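Local coordinates for protein alanine racemase (Acinetobacter baumannii, PDB 4QHR) that belongs to the alanine racemase family and joins an N-terminal TIM-barrel domain to a C-terminal domain rich in beta strands, at residues K231-L243 and V314-L328. Residues are numbered along the deposited sequence; the frame is centred on the assembly and turned at random.
Sequences KPVMTFTAEIIAL and VKLGTQVELWGNHRL
The carbonyl oxygen F236 O takes two backbone donors, L322 N at 2.7 Å and, weakly, W323 N at 3.4 Å. This is a classic beta bulge. It interrupts the antiparallel pairing of strand 234-243 with strand 319-321 in the mixed sheet of the C-terminal domain. L322 and W323 together stand opposite the single residue F236, and the chain bends at L322. Beyond the bulge the ladder is regular. A238 and V320 form a hydrogen-bonded pair: A238 N bonds V320 O and V320 N bonds A238 O, each at 2.9 Å.

Two side chains from the bulge, L322 and W323, pack on F236. L322 CD1 sits over one ring face, 3.9 Å from its centroid, in a CH-pi contact. The F236 ring turns its edge to the indole face of W323, the planes at 59°. F236 CD2 lies over the six-membered ring, and CB stands above the five-membered ring. The W323 chi1 of 58° sets CG between backbone N and carbonyl carbon, which brings the indole face against CB and CD2 of F236. M234 SD lies at the indole edge, a Met-aromatic contact in which W323 NE1 gives a weak bond to sulfur. V6 of strand 4-8 also packs on F236.

On the other side of the sheet, the E321 carboxylate is gripped by the loop that follows, at H326 and R327. Its OE2 accepts from H326 N and R327 N, while OE1 receives H326 ND1 at 2.6 Å, in the imidazole plane. These three bonds fix the carboxylate. T235 CG2 packs against E321 CG.

At the far end a type II turn, K315 to T318, meets I240. G317 N bonds I240 O, and I240 N bonds T318 O. I240 CD1 rests on V314 CB at 3.7 Å. One water donates to G317 O at 2.6 Å and weakly to E239 OE2.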
ATOM      1  N   LYS A 231      12.626 -18.202   8.026  1.00 10.47           N
ATOM      2  CA  LYS A 231      12.445 -18.352   6.589  1.00 11.41           C
ATOM      3  C   LYS A 231      11.465 -17.321   6.005  1.00 10.75           C
ATOM      4  O   LYS A 231      10.288 -17.323   6.373  1.00 10.65           O
ATOM      5  CB  LYS A 231      11.923 -19.752   6.311  1.00 12.35           C
ATOM      6  CG  LYS A 231      13.041 -20.758   6.477  1.00 14.06           C
ATOM      7  CD  LYS A 231      12.584 -22.151   6.219  1.00 15.77           C
ATOM      8  CE  LYS A 231      13.797 -23.043   6.494  1.00 17.56           C
ATOM      9  NZ  LYS A 231      13.298 -24.381   6.153  1.00 19.03           N
ATOM     10  N   PRO A 232      11.946 -16.453   5.085  1.00 10.53           N
ATOM     11  CA  PRO A 232      11.002 -15.498   4.456  1.00 10.05           C
ATOM     12  C   PRO A 232       9.784 -16.223   3.905  1.00  9.63           C
ATOM     13  O   PRO A 232       9.914 -17.241   3.193  1.00  9.82           O
ATOM     14  CB  PRO A 232      11.839 -14.866   3.339  1.00 10.12           C
ATOM     15  CG  PRO A 232      13.240 -14.944   3.838  1.00 10.30           C
ATOM     16  CD  PRO A 232      13.333 -16.203   4.668  1.00 10.22           C
ATOM     17  N   VAL A 233       8.605 -15.700   4.193  1.00  9.05           N
ATOM     18  CA  VAL A 233       7.382 -16.335   3.745  1.00  8.74           C
ATOM     19  C   VAL A 233       6.930 -15.758   2.380  1.00  8.32           C
ATOM     20  O   VAL A 233       6.497 -16.504   1.467  1.00  8.67           O
ATOM     21  CB  VAL A 233       6.310 -16.158   4.818  1.00  8.86           C
ATOM     22  CG1 VAL A 233       4.920 -16.586   4.312  1.00  9.10           C
ATOM     23  CG2 VAL A 233       6.673 -16.903   6.079  1.00  8.89           C
ATOM     24  N   MET A 234       6.992 -14.441   2.237  1.00  7.78           N
ATOM     25  CA  MET A 234       6.536 -13.778   1.037  1.00  7.50           C
ATOM     26  C   MET A 234       7.664 -13.568   0.021  1.00  7.24           C
ATOM     27  O   MET A 234       8.711 -13.005   0.370  1.00  6.83           O
ATOM     28  CB  MET A 234       5.951 -12.384   1.362  1.00  7.45           C
ATOM     29  CG  MET A 234       5.361 -11.682   0.166  1.00  7.59           C
ATOM     30  SD  MET A 234       4.740  -9.997   0.345  1.00  7.95           S
ATOM     31  CE  MET A 234       3.533 -10.176   1.670  1.00  7.86           C
ATOM     32  N   THR A 235       7.394 -13.969  -1.220  1.00  7.25           N
ATOM     33  CA  THR A 235       8.164 -13.495  -2.375  1.00  7.46           C
ATOM     34  C   THR A 235       7.294 -12.606  -3.260  1.00  7.49           C
ATOM     35  O   THR A 235       6.162 -12.999  -3.675  1.00  7.85           O
ATOM     36  CB  THR A 235       8.732 -14.668  -3.165  1.00  7.52           C
ATOM     37  OG1 THR A 235       9.427 -15.509  -2.249  1.00  7.51           O
ATOM     38  CG2 THR A 235       9.748 -14.154  -4.191  1.00  7.51           C
ATOM     39  N   PHE A 236       7.798 -11.417  -3.587  1.00  7.45           N
ATOM     40  CA  PHE A 236       7.046 -10.430  -4.384  1.00  7.55           C
ATOM     41  C   PHE A 236       7.809 -10.340  -5.714  1.00  8.06           C
ATOM     42  O   PHE A 236       8.973  -9.929  -5.743  1.00  7.83           O
ATOM     43  CB  PHE A 236       7.019  -9.102  -3.611  1.00  7.64           C
ATOM     44  CG  PHE A 236       6.198  -7.972  -4.235  1.00  7.69           C
ATOM     45  CD1 PHE A 236       5.106  -8.185  -5.099  1.00  7.72           C
ATOM     46  CD2 PHE A 236       6.495  -6.675  -3.889  1.00  7.92           C
ATOM     47  CE1 PHE A 236       4.386  -7.095  -5.608  1.00  7.75           C
ATOM     48  CE2 PHE A 236       5.800  -5.596  -4.397  1.00  7.82           C
ATOM     49  CZ  PHE A 236       4.755  -5.804  -5.263  1.00  7.98           C
ATOM     50  N   THR A 237       7.148 -10.758  -6.802  1.00  8.57           N
ATOM     51  CA  THR A 237       7.752 -10.734  -8.149  1.00  8.76           C
ATOM     52  C   THR A 237       7.021  -9.927  -9.222  1.00  8.89           C
ATOM     53  O   THR A 237       5.857  -9.595  -9.110  1.00  8.94           O
ATOM     54  CB  THR A 237       7.998 -12.164  -8.695  1.00  8.58           C
ATOM     55  OG1 THR A 237       6.767 -12.767  -9.132  1.00  8.72           O
ATOM     56  CG2 THR A 237       8.710 -13.026  -7.632  1.00  9.01           C
ATOM     57  N   ALA A 238       7.768  -9.600 -10.287  1.00  9.24           N
ATOM     58  CA  ALA A 238       7.219  -9.033 -11.505  1.00  9.45           C
ATOM     59  C   ALA A 238       8.132  -9.483 -12.686  1.00  9.86           C
ATOM     60  O   ALA A 238       8.973 -10.351 -12.516  1.00 11.29           O
ATOM     61  CB  ALA A 238       7.080  -7.504 -11.399  1.00  9.17           C
ATOM     62  N   GLU A 239       7.936  -8.952 -13.869  1.00 10.08           N
ATOM     63  CA  GLU A 239       8.709  -9.348 -15.034  1.00 10.26           C
ATOM     64  C   GLU A 239       9.202  -8.151 -15.817  1.00  9.77           C
ATOM     65  O   GLU A 239       8.653  -7.024 -15.763  1.00  9.45           O
ATOM     66  CB  GLU A 239       7.868 -10.275 -15.970  1.00 10.74           C
ATOM     67  CG  GLU A 239       7.812 -11.720 -15.479  1.00 11.61           C
ATOM     68  CD  GLU A 239       6.990 -12.589 -16.397  1.00 12.81           C
ATOM     69  OE1 GLU A 239       6.674 -12.131 -17.542  1.00 14.21           O
ATOM     70  OE2 GLU A 239       6.666 -13.710 -15.979  1.00 13.53           O
ATOM     71  N   ILE A 240      10.272  -8.413 -16.544  1.00  9.76           N
ATOM     72  CA  ILE A 240      10.787  -7.445 -17.521  1.00  9.92           C
ATOM     73  C   ILE A 240       9.860  -7.283 -18.722  1.00  9.56           C
ATOM     74  O   ILE A 240       9.531  -8.242 -19.383  1.00  9.35           O
ATOM     75  CB  ILE A 240      12.209  -7.790 -17.958  1.00 10.04           C
ATOM     76  CG1 ILE A 240      13.118  -7.538 -16.759  1.00 10.38           C
ATOM     77  CG2 ILE A 240      12.601  -6.905 -19.145  1.00 10.04           C
ATOM     78  CD1 ILE A 240      14.568  -7.978 -16.924  1.00 10.74           C
ATOM     79  N   ILE A 241       9.454  -6.049 -18.992  1.00  9.27           N
ATOM     80  CA  ILE A 241       8.507  -5.733 -20.068  1.00  9.69           C
ATOM     81  C   ILE A 241       9.110  -4.938 -21.225  1.00 10.10           C
ATOM     82  O   ILE A 241       8.471  -4.807 -22.279  1.00  9.77           O
ATOM     83  CB  ILE A 241       7.250  -5.026 -19.510  1.00  9.53           C
ATOM     84  CG1 ILE A 241       7.563  -3.694 -18.820  1.00  9.72           C
ATOM     85  CG2 ILE A 241       6.552  -5.951 -18.514  1.00  9.50           C
ATOM     86  CD1 ILE A 241       6.342  -2.828 -18.529  1.00  9.75           C
ATOM     87  N   ALA A 242      10.306  -4.384 -21.013  1.00 10.31           N
ATOM     88  CA  ALA A 242      11.032  -3.642 -22.045  1.00 11.00           C
ATOM     89  C   ALA A 242      12.524  -3.607 -21.776  1.00 11.88           C
ATOM     90  O   ALA A 242      12.950  -3.581 -20.621  1.00 11.32           O
ATOM     91  CB  ALA A 242      10.516  -2.208 -22.177  1.00 10.87           C
ATOM     92  N   LEU A 243      13.307  -3.587 -22.864  1.00 12.49           N
ATOM     93  CA  LEU A 243      14.743  -3.467 -22.785  1.00 14.60           C
ATOM     94  C   LEU A 243      15.228  -2.258 -23.570  1.00 15.44           C
ATOM     95  O   LEU A 243      14.691  -1.966 -24.646  1.00 15.84           O
ATOM     96  CB  LEU A 243      15.391  -4.737 -23.329  1.00 15.40           C
ATOM     97  CG  LEU A 243      15.110  -5.908 -22.403  1.00 15.57           C
ATOM     98  CD1 LEU A 243      15.472  -7.195 -23.095  1.00 16.55           C
ATOM     99  CD2 LEU A 243      15.900  -5.752 -21.105  1.00 15.50           C
ATOM    100  N   VAL A 314      19.430 -11.009 -19.309  1.00 21.49           N
ATOM    101  CA  VAL A 314      17.998 -10.961 -19.153  1.00 19.48           C
ATOM    102  C   VAL A 314      17.347 -11.010 -20.513  1.00 18.26           C
ATOM    103  O   VAL A 314      18.017 -10.866 -21.548  1.00 17.69           O
ATOM    104  CB  VAL A 314      17.516  -9.680 -18.431  1.00 19.50           C
ATOM    105  CG1 VAL A 314      18.095  -9.606 -17.021  1.00 19.33           C
ATOM    106  CG2 VAL A 314      17.844  -8.428 -19.253  1.00 19.18           C
ATOM    107  N   LYS A 315      16.048 -11.243 -20.482  1.00 16.52           N
ATOM    108  CA  LYS A 315      15.231 -11.171 -21.640  1.00 16.64           C
ATOM    109  C   LYS A 315      13.894 -10.565 -21.272  1.00 15.44           C
ATOM    110  O   LYS A 315      13.573 -10.395 -20.091  1.00 15.26           O
ATOM    111  CB  LYS A 315      14.974 -12.567 -22.195  1.00 17.53           C
ATOM    112  CG  LYS A 315      16.175 -13.237 -22.845  1.00 17.88           C
ATOM    113  CD  LYS A 315      15.723 -14.504 -23.541  1.00 18.29           C
ATOM    114  CE  LYS A 315      14.903 -14.350 -24.814  1.00 17.97           C
ATOM    115  NZ  LYS A 315      15.769 -13.963 -25.958  1.00 17.05           N
ATOM    116  N   LEU A 316      13.102 -10.270 -22.293  1.00 14.68           N
ATOM    117  CA  LEU A 316      11.695  -9.936 -22.113  1.00 14.48           C
ATOM    118  C   LEU A 316      11.049 -11.161 -21.439  1.00 15.02           C
ATOM    119  O   LEU A 316      11.288 -12.302 -21.842  1.00 15.29           O
ATOM    120  CB  LEU A 316      11.015  -9.574 -23.446  1.00 13.80           C
ATOM    121  CG  LEU A 316      11.471  -8.267 -24.108  1.00 13.78           C
ATOM    122  CD1 LEU A 316      10.828  -8.134 -25.474  1.00 13.95           C
ATOM    123  CD2 LEU A 316      11.155  -7.031 -23.259  1.00 13.96           C
ATOM    124  N   GLY A 317      10.300 -10.920 -20.357  1.00 14.42           N
ATOM    125  CA  GLY A 317       9.681 -12.000 -19.586  1.00 14.03           C
ATOM    126  C   GLY A 317      10.506 -12.494 -18.421  1.00 13.85           C
ATOM    127  O   GLY A 317      10.005 -13.297 -17.645  1.00 15.22           O
ATOM    128  N   THR A 318      11.752 -12.062 -18.294  1.00 12.78           N
ATOM    129  CA  THR A 318      12.597 -12.517 -17.183  1.00 13.53           C
ATOM    130  C   THR A 318      11.981 -12.056 -15.866  1.00 13.28           C
ATOM    131  O   THR A 318      11.511 -10.921 -15.770  1.00 11.63           O
ATOM    132  CB  THR A 318      13.992 -11.947 -17.275  1.00 13.74           C
ATOM    133  OG1 THR A 318      14.683 -12.603 -18.334  1.00 13.27           O
ATOM    134  CG2 THR A 318      14.769 -12.050 -15.998  1.00 13.75           C
ATOM    135  N   GLN A 319      12.012 -12.978 -14.904  1.00 13.69           N
ATOM    136  CA  GLN A 319      11.358 -12.839 -13.629  1.00 14.93           C
ATOM    137  C   GLN A 319      12.259 -12.005 -12.751  1.00 11.97           C
ATOM    138  O   GLN A 319      13.417 -12.165 -12.770  1.00 11.21           O
ATOM    139  CB  GLN A 319      11.066 -14.215 -12.983  1.00 17.69           C
ATOM    140  CG  GLN A 319       9.616 -14.689 -13.170  1.00 21.63           C
ATOM    141  CD  GLN A 319       9.118 -15.488 -11.960  1.00 25.59           C
ATOM    142  OE1 GLN A 319       9.303 -16.705 -11.919  1.00 28.79           O
ATOM    143  NE2 GLN A 319       8.471 -14.802 -10.960  1.00 27.02           N
ATOM    144  N   VAL A 320      11.680 -11.105 -12.004  1.00 10.70           N
ATOM    145  CA  VAL A 320      12.411 -10.157 -11.185  1.00  9.98           C
ATOM    146  C   VAL A 320      11.824 -10.192  -9.754  1.00  9.84           C
ATOM    147  O   VAL A 320      10.591 -10.066  -9.594  1.00 10.10           O
ATOM    148  CB  VAL A 320      12.241  -8.731 -11.742  1.00  9.87           C
ATOM    149  CG1 VAL A 320      12.899  -7.682 -10.839  1.00  9.54           C
ATOM    150  CG2 VAL A 320      12.826  -8.651 -13.145  1.00 10.12           C
ATOM    151  N   GLU A 321      12.683 -10.412  -8.766  1.00  9.53           N
ATOM    152  CA  GLU A 321      12.272 -10.498  -7.383  1.00  9.68           C
ATOM    153  C   GLU A 321      12.423  -9.155  -6.690  1.00  9.77           C
ATOM    154  O   GLU A 321      13.535  -8.603  -6.602  1.00  9.82           O
ATOM    155  CB  GLU A 321      13.088 -11.567  -6.647  1.00  9.59           C
ATOM    156  CG  GLU A 321      12.777 -11.642  -5.145  1.00  9.62           C
ATOM    157  CD  GLU A 321      13.618 -12.725  -4.459  1.00 10.06           C
ATOM    158  OE1 GLU A 321      13.823 -13.775  -5.116  1.00 11.06           O
ATOM    159  OE2 GLU A 321      14.098 -12.512  -3.330  1.00  9.39           O
ATOM    160  N   LEU A 322      11.315  -8.625  -6.170  1.00  9.77           N
ATOM    161  CA  LEU A 322      11.347  -7.353  -5.466  1.00  9.26           C
ATOM    162  C   LEU A 322      11.697  -7.572  -4.016  1.00  9.26           C
ATOM    163  O   LEU A 322      12.486  -6.837  -3.441  1.00  9.09           O
ATOM    164  CB  LEU A 322      10.038  -6.634  -5.646  1.00  9.86           C
ATOM    165  CG  LEU A 322       9.793  -6.537  -7.145  1.00 10.42           C
ATOM    166  CD1 LEU A 322       8.333  -6.531  -7.385  1.00 10.91           C
ATOM    167  CD2 LEU A 322      10.580  -5.379  -7.749  1.00 10.22           C
ATOM    168  N   TRP A 323      11.158  -8.620  -3.418  1.00  8.63           N
ATOM    169  CA  TRP A 323      11.724  -9.143  -2.214  1.00  8.40           C
ATOM    170  C   TRP A 323      11.289 -10.559  -2.039  1.00  8.65           C
ATOM    171  O   TRP A 323      10.318 -11.000  -2.685  1.00  8.34           O
ATOM    172  CB  TRP A 323      11.351  -8.283  -1.006  1.00  8.61           C
ATOM    173  CG  TRP A 323       9.887  -8.080  -0.703  1.00  8.20           C
ATOM    174  CD1 TRP A 323       9.034  -8.973  -0.086  1.00  8.39           C
ATOM    175  CD2 TRP A 323       9.156  -6.874  -0.848  1.00  8.10           C
ATOM    176  NE1 TRP A 323       7.803  -8.380   0.101  1.00  8.23           N
ATOM    177  CE2 TRP A 323       7.861  -7.098  -0.368  1.00  8.00           C
ATOM    178  CE3 TRP A 323       9.467  -5.618  -1.388  1.00  7.94           C
ATOM    179  CZ2 TRP A 323       6.873  -6.111  -0.392  1.00  8.06           C
ATOM    180  CZ3 TRP A 323       8.478  -4.644  -1.407  1.00  8.10           C
ATOM    181  CH2 TRP A 323       7.201  -4.907  -0.891  1.00  8.09           C
ATOM    182  N   GLY A 324      12.029 -11.294  -1.211  1.00  8.80           N
ATOM    183  CA  GLY A 324      11.775 -12.711  -0.971  1.00  8.89           C
ATOM    184  C   GLY A 324      13.017 -13.360  -0.354  1.00  9.35           C
ATOM    185  O   GLY A 324      13.598 -12.833   0.569  1.00  9.46           O
ATOM    186  N   ASN A 325      13.428 -14.516  -0.850  1.00 10.09           N
ATOM    187  CA  ASN A 325      14.614 -15.168  -0.260  1.00 10.92           C
ATOM    188  C   ASN A 325      15.974 -14.595  -0.724  1.00 10.82           C
ATOM    189  O   ASN A 325      17.008 -14.843  -0.066  1.00 11.31           O
ATOM    190  CB  ASN A 325      14.603 -16.641  -0.570  1.00 11.34           C
ATOM    191  CG  ASN A 325      13.564 -17.390   0.199  1.00 11.76           C
ATOM    192  OD1 ASN A 325      12.524 -17.816  -0.360  1.00 12.64           O
ATOM    193  ND2 ASN A 325      13.810 -17.559   1.462  1.00 11.88           N
ATOM    194  N   HIS A 326      15.989 -13.869  -1.844  1.00 10.55           N
ATOM    195  CA  HIS A 326      17.244 -13.364  -2.423  1.00 10.63           C
ATOM    196  C   HIS A 326      17.423 -11.899  -2.197  1.00 10.49           C
ATOM    197  O   HIS A 326      18.545 -11.493  -1.904  1.00 12.01           O
ATOM    198  CB  HIS A 326      17.305 -13.709  -3.905  1.00 10.73           C
ATOM    199  CG  HIS A 326      16.966 -15.138  -4.149  1.00 11.11           C
ATOM    200  ND1 HIS A 326      15.718 -15.527  -4.551  1.00 11.27           N
ATOM    201  CD2 HIS A 326      17.662 -16.272  -3.919  1.00 10.91           C
ATOM    202  CE1 HIS A 326      15.680 -16.851  -4.652  1.00 11.67           C
ATOM    203  NE2 HIS A 326      16.846 -17.328  -4.248  1.00 11.07           N
ATOM    204  N   ARG A 327      16.382 -11.091  -2.333  1.00  9.61           N
ATOM    205  CA  ARG A 327      16.432  -9.694  -1.851  1.00  9.62           C
ATOM    206  C   ARG A 327      15.528  -9.605  -0.620  1.00  9.53           C
ATOM    207  O   ARG A 327      14.301  -9.771  -0.711  1.00  9.27           O
ATOM    208  CB  ARG A 327      15.953  -8.747  -2.930  1.00 10.03           C
ATOM    209  CG  ARG A 327      15.961  -7.254  -2.622  1.00 10.11           C
ATOM    210  CD  ARG A 327      17.340  -6.742  -2.236  1.00 10.59           C
ATOM    211  NE  ARG A 327      17.295  -5.299  -1.952  1.00 10.84           N
ATOM    212  CZ  ARG A 327      18.248  -4.616  -1.348  1.00 11.34           C
ATOM    213  NH1 ARG A 327      19.368  -5.236  -0.952  1.00 11.12           N
ATOM    214  NH2 ARG A 327      18.066  -3.314  -1.108  1.00 11.72           N
ATOM    215  N   LEU A 328      16.120  -9.366   0.538  1.00  9.22           N
ATOM    216  CA  LEU A 328      15.377  -9.470   1.807  1.00  9.23           C
ATOM    217  C   LEU A 328      14.505  -8.247   2.004  1.00  8.52           C
ATOM    218  O   LEU A 328      14.979  -7.113   1.842  1.00  8.25           O
ATOM    219  CB  LEU A 328      16.297  -9.689   2.999  1.00  9.71           C
ATOM    220  CG  LEU A 328      17.133 -10.964   2.922  1.00 10.61           C
ATOM    221  CD1 LEU A 328      18.210 -10.892   3.971  1.00 11.50           C
ATOM    222  CD2 LEU A 328      16.261 -12.207   3.115  1.00 10.67           C
TER
HETATM  223  O   HOH W   1      12.104 -19.200   2.727  1.00 16.47           O
HETATM  224  O   HOH W   2       9.927 -18.205   0.692  1.00 21.84           O
HETATM  225  O   HOH W   3      12.078 -16.030  -2.918  1.00  9.25           O
HETATM  226  O   HOH W   4       8.530 -15.365 -17.965  1.00 20.48           O